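Local coordinates for protein shikimate 5-dehydrogenase AroE (5-dehydroshikimate reductase) (Mycobacterium tuberculosis, PDB 4P4G) that probably catalyses the NADP-dependent interconversion of 3-dehydroshikimate and shikimate, the fourth step of chorismate biosynthesis, and holds shikimate in its pocket, at residues A[113-124]-A[181-192]. Sequence-based numbering, arbitrary orientation.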
loop_
_atom_site.group_PDB
_atom_site.type_symbol
_atom_site.label_atom_id
_atom_site.label_comp_id
_atom_site.label_asym_id
_atom_site.label_seq_id
_atom_site.Cartn_x
_atom_site.Cartn_y
_atom_site.Cartn_z
ATOM N N LEU A 113 7.636 -7.212 4.536
ATOM C CA LEU A 113 8.788 -7.969 4.037
ATOM C C LEU A 113 9.821 -8.285 5.107
ATOM O O LEU A 113 10.404 -9.388 5.119
ATOM C CB LEU A 113 9.456 -7.230 2.866
ATOM C CG LEU A 113 8.673 -7.245 1.561
ATOM C CD1 LEU A 113 9.311 -6.328 0.525
ATOM C CD2 LEU A 113 8.608 -8.667 1.050
ATOM N N GLY A 114 10.083 -7.332 6.002
ATOM C CA GLY A 114 11.038 -7.552 7.081
ATOM C C GLY A 114 12.475 -7.257 6.670
ATOM O O GLY A 114 13.181 -6.494 7.334
ATOM N N ALA A 115 12.904 -7.871 5.572
ATOM C CA ALA A 115 14.238 -7.652 5.020
ATOM C C ALA A 115 14.229 -7.916 3.520
ATOM O O ALA A 115 13.412 -8.694 3.027
ATOM C CB ALA A 115 15.260 -8.548 5.710
ATOM N N ALA A 116 15.132 -7.251 2.809
ATOM C CA ALA A 116 15.349 -7.446 1.373
ATOM C C ALA A 116 16.663 -6.753 1.035
ATOM O O ALA A 116 16.931 -5.663 1.542
ATOM C CB ALA A 116 14.220 -6.853 0.566
ATOM N N ALA A 117 17.482 -7.357 0.181
ATOM C CA ALA A 117 18.832 -6.822 -0.016
ATOM C C ALA A 117 19.385 -6.953 -1.434
ATOM O O ALA A 117 20.495 -6.485 -1.716
ATOM C CB ALA A 117 19.794 -7.457 0.976
ATOM N N GLY A 118 18.626 -7.588 -2.319
ATOM C CA GLY A 118 19.132 -7.882 -3.648
ATOM C C GLY A 118 18.312 -7.263 -4.760
ATOM O O GLY A 118 17.972 -6.083 -4.704
ATOM N N HIS A 119 18.016 -8.056 -5.783
ATOM C CA HIS A 119 17.249 -7.565 -6.921
ATOM C C HIS A 119 15.770 -7.711 -6.623
ATOM O O HIS A 119 15.343 -8.739 -6.087
ATOM C CB HIS A 119 17.607 -8.359 -8.176
ATOM C CG HIS A 119 19.080 -8.511 -8.392
ATOM N ND1 HIS A 119 19.895 -7.454 -8.736
ATOM C CD2 HIS A 119 19.887 -9.597 -8.322
ATOM C CE1 HIS A 119 21.140 -7.878 -8.857
ATOM N NE2 HIS A 119 21.162 -9.177 -8.617
ATOM N N ALA A 120 14.980 -6.696 -6.973
ATOM C CA ALA A 120 13.549 -6.723 -6.689
ATOM C C ALA A 120 12.742 -6.411 -7.936
ATOM O O ALA A 120 13.257 -5.812 -8.878
ATOM C CB ALA A 120 13.198 -5.730 -5.590
ATOM N N LEU A 121 11.482 -6.827 -7.926
ATOM C CA LEU A 121 10.546 -6.542 -9.005
ATOM C C LEU A 121 9.323 -5.876 -8.399
ATOM O O LEU A 121 8.857 -6.275 -7.328
ATOM C CB LEU A 121 10.146 -7.865 -9.656
ATOM C CG LEU A 121 9.817 -8.024 -11.128
ATOM C CD1 LEU A 121 10.950 -7.512 -11.970
ATOM C CD2 LEU A 121 9.625 -9.506 -11.399
ATOM N N VAL A 122 8.796 -4.857 -9.073
ATOM C CA VAL A 122 7.558 -4.221 -8.638
ATOM C C VAL A 122 6.606 -4.283 -9.804
ATOM O O VAL A 122 6.955 -3.867 -10.904
ATOM C CB VAL A 122 7.770 -2.737 -8.250
ATOM C CG1 VAL A 122 6.428 -1.988 -8.153
ATOM C CG2 VAL A 122 8.557 -2.630 -6.942
ATOM N N LEU A 123 5.412 -4.813 -9.572
ATOM C CA LEU A 123 4.394 -4.825 -10.619
ATOM C C LEU A 123 3.390 -3.708 -10.438
ATOM O O LEU A 123 2.801 -3.561 -9.364
ATOM C CB LEU A 123 3.633 -6.137 -10.622
ATOM C CG LEU A 123 4.429 -7.428 -10.621
ATOM C CD1 LEU A 123 3.473 -8.595 -10.767
ATOM C CD2 LEU A 123 5.457 -7.410 -11.727
ATOM N N GLY A 124 3.200 -2.928 -11.496
ATOM C CA GLY A 124 2.168 -1.905 -11.522
ATOM C C GLY A 124 2.715 -0.499 -11.529
ATOM O O GLY A 124 3.900 -0.288 -11.278
ATOM N N ALA A 181 13.774 -10.961 -16.134
ATOM C CA ALA A 181 13.619 -10.062 -14.990
ATOM C C ALA A 181 13.307 -10.852 -13.716
ATOM O O ALA A 181 13.833 -10.555 -12.637
ATOM C CB ALA A 181 12.546 -9.027 -15.275
ATOM N N VAL A 182 12.473 -11.876 -13.852
ATOM C CA VAL A 182 12.103 -12.729 -12.722
ATOM C C VAL A 182 13.292 -13.554 -12.236
ATOM O O VAL A 182 13.539 -13.665 -11.029
ATOM C CB VAL A 182 10.916 -13.652 -13.086
ATOM C CG1 VAL A 182 10.713 -14.718 -12.025
ATOM C CG2 VAL A 182 9.645 -12.838 -13.244
ATOM N N ALA A 183 14.022 -14.130 -13.181
ATOM C CA ALA A 183 15.169 -14.979 -12.874
ATOM C C ALA A 183 16.205 -14.272 -12.000
ATOM O O ALA A 183 16.817 -14.883 -11.130
ATOM C CB ALA A 183 15.810 -15.480 -14.164
ATOM N N ALA A 184 16.388 -12.977 -12.219
ATOM C CA ALA A 184 17.391 -12.221 -11.470
ATOM C C ALA A 184 16.893 -11.787 -10.089
ATOM O O ALA A 184 17.689 -11.541 -9.180
ATOM C CB ALA A 184 17.841 -11.013 -12.270
ATOM N N ALA A 185 15.577 -11.704 -9.932
ATOM C CA ALA A 185 14.991 -11.072 -8.757
ATOM C C ALA A 185 14.798 -12.018 -7.575
ATOM O O ALA A 185 14.580 -13.219 -7.748
ATOM C CB ALA A 185 13.678 -10.410 -9.125
ATOM N N GLU A 186 14.863 -11.458 -6.370
ATOM C CA GLU A 186 14.700 -12.243 -5.151
ATOM C C GLU A 186 13.389 -11.930 -4.444
ATOM O O GLU A 186 12.940 -12.697 -3.596
ATOM C CB GLU A 186 15.893 -12.003 -4.227
ATOM C CG GLU A 186 17.223 -12.303 -4.914
ATOM C CD GLU A 186 18.381 -11.505 -4.345
ATOM O OE1 GLU A 186 18.995 -10.728 -5.116
ATOM O OE2 GLU A 186 18.668 -11.654 -3.133
ATOM N N VAL A 187 12.773 -10.811 -4.807
ATOM C CA VAL A 187 11.509 -10.407 -4.209
ATOM C C VAL A 187 10.643 -9.726 -5.249
ATOM O O VAL A 187 11.144 -8.996 -6.102
ATOM C CB VAL A 187 11.718 -9.515 -2.955
ATOM C CG1 VAL A 187 12.483 -8.265 -3.299
ATOM C CG2 VAL A 187 10.401 -9.172 -2.301
ATOM N N LEU A 188 9.347 -10.001 -5.186
ATOM C CA LEU A 188 8.366 -9.398 -6.075
ATOM C C LEU A 188 7.284 -8.724 -5.234
ATOM O O LEU A 188 6.682 -9.356 -4.364
ATOM C CB LEU A 188 7.751 -10.497 -6.948
ATOM C CG LEU A 188 6.530 -10.212 -7.807
ATOM C CD1 LEU A 188 6.876 -9.141 -8.795
ATOM C CD2 LEU A 188 6.079 -11.488 -8.529
ATOM N N VAL A 189 7.047 -7.436 -5.469
ATOM C CA VAL A 189 5.912 -6.767 -4.844
ATOM C C VAL A 189 4.874 -6.477 -5.914
ATOM O O VAL A 189 5.145 -5.734 -6.866
ATOM C CB VAL A 189 6.305 -5.466 -4.141
ATOM C CG1 VAL A 189 5.069 -4.841 -3.493
ATOM C CG2 VAL A 189 7.413 -5.722 -3.100
ATOM N N SER A 190 3.690 -7.066 -5.774
ATOM C CA SER A 190 2.653 -6.900 -6.804
ATOM C C SER A 190 1.580 -5.911 -6.399
ATOM O O SER A 190 0.915 -6.084 -5.370
ATOM C CB SER A 190 1.999 -8.239 -7.141
ATOM O OG SER A 190 0.991 -8.047 -8.124
ATOM N N THR A 191 1.391 -4.874 -7.214
ATOM C CA THR A 191 0.346 -3.889 -6.932
ATOM C C THR A 191 -0.746 -3.848 -8.002
ATOM O O THR A 191 -1.583 -2.937 -8.004
ATOM C CB THR A 191 0.931 -2.466 -6.700
ATOM O OG1 THR A 191 1.390 -1.912 -7.938
ATOM C CG2 THR A 191 2.097 -2.501 -5.717
ATOM N N ILE A 192 -0.746 -4.833 -8.902
ATOM C CA ILE A 192 -1.725 -4.901 -9.990
ATOM C C ILE A 192 -2.936 -5.758 -9.602
ATOM O O ILE A 192 -2.865 -6.516 -8.622
ATOM C CB ILE A 192 -1.101 -5.443 -11.306
ATOM C CG1 ILE A 192 -0.499 -6.834 -11.105
ATOM C CG2 ILE A 192 -0.070 -4.481 -11.831
ATOM C CD1 ILE A 192 0.062 -7.432 -12.401
#
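The His119 imidazole and the Glu186 carboxylate lie at a slant, their planes 74° apart; Ala184 O reaches the ring obliquely, 3.1 Å from His119 CD2. Glu186 OE1 takes the amide of His119 from above the carboxylate plane (N to OE1 2.9 Å), and Glu186 N answers to His119 O. Strands 119-123 and 187-190 run parallel: Leu121 N binds Val187 O, Val189 N binds Leu121 O and Leu123 N binds Val189 O. On one face Val187 carries CG1 between its backbone N and carbonyl carbon (chi1 59°), pressing it against Ala120 CB at a tight 3.5 Å, while CG2 meets Leu113 CD2 tip to tip. On the other, Leu188 CD1 wedges between Leu121 CB (3.6 Å) and Leu123 CG (3.5 Å), and Leu121 CD2 crosses to Val182 CG2 of helix 178-184. At the far end Leu123 O is gripped twice by Thr191, by OG1 in the carbonyl plane, on a lone pair (2.6 Å), and by the amide N tilted from that plane (2.9 Å). These are the two central strands of the parallel Rossmann-fold sheet; Gly124, beside a bound sulfate and first in a GxGxxA pattern, is consistent with its dinucleotide-binding turn.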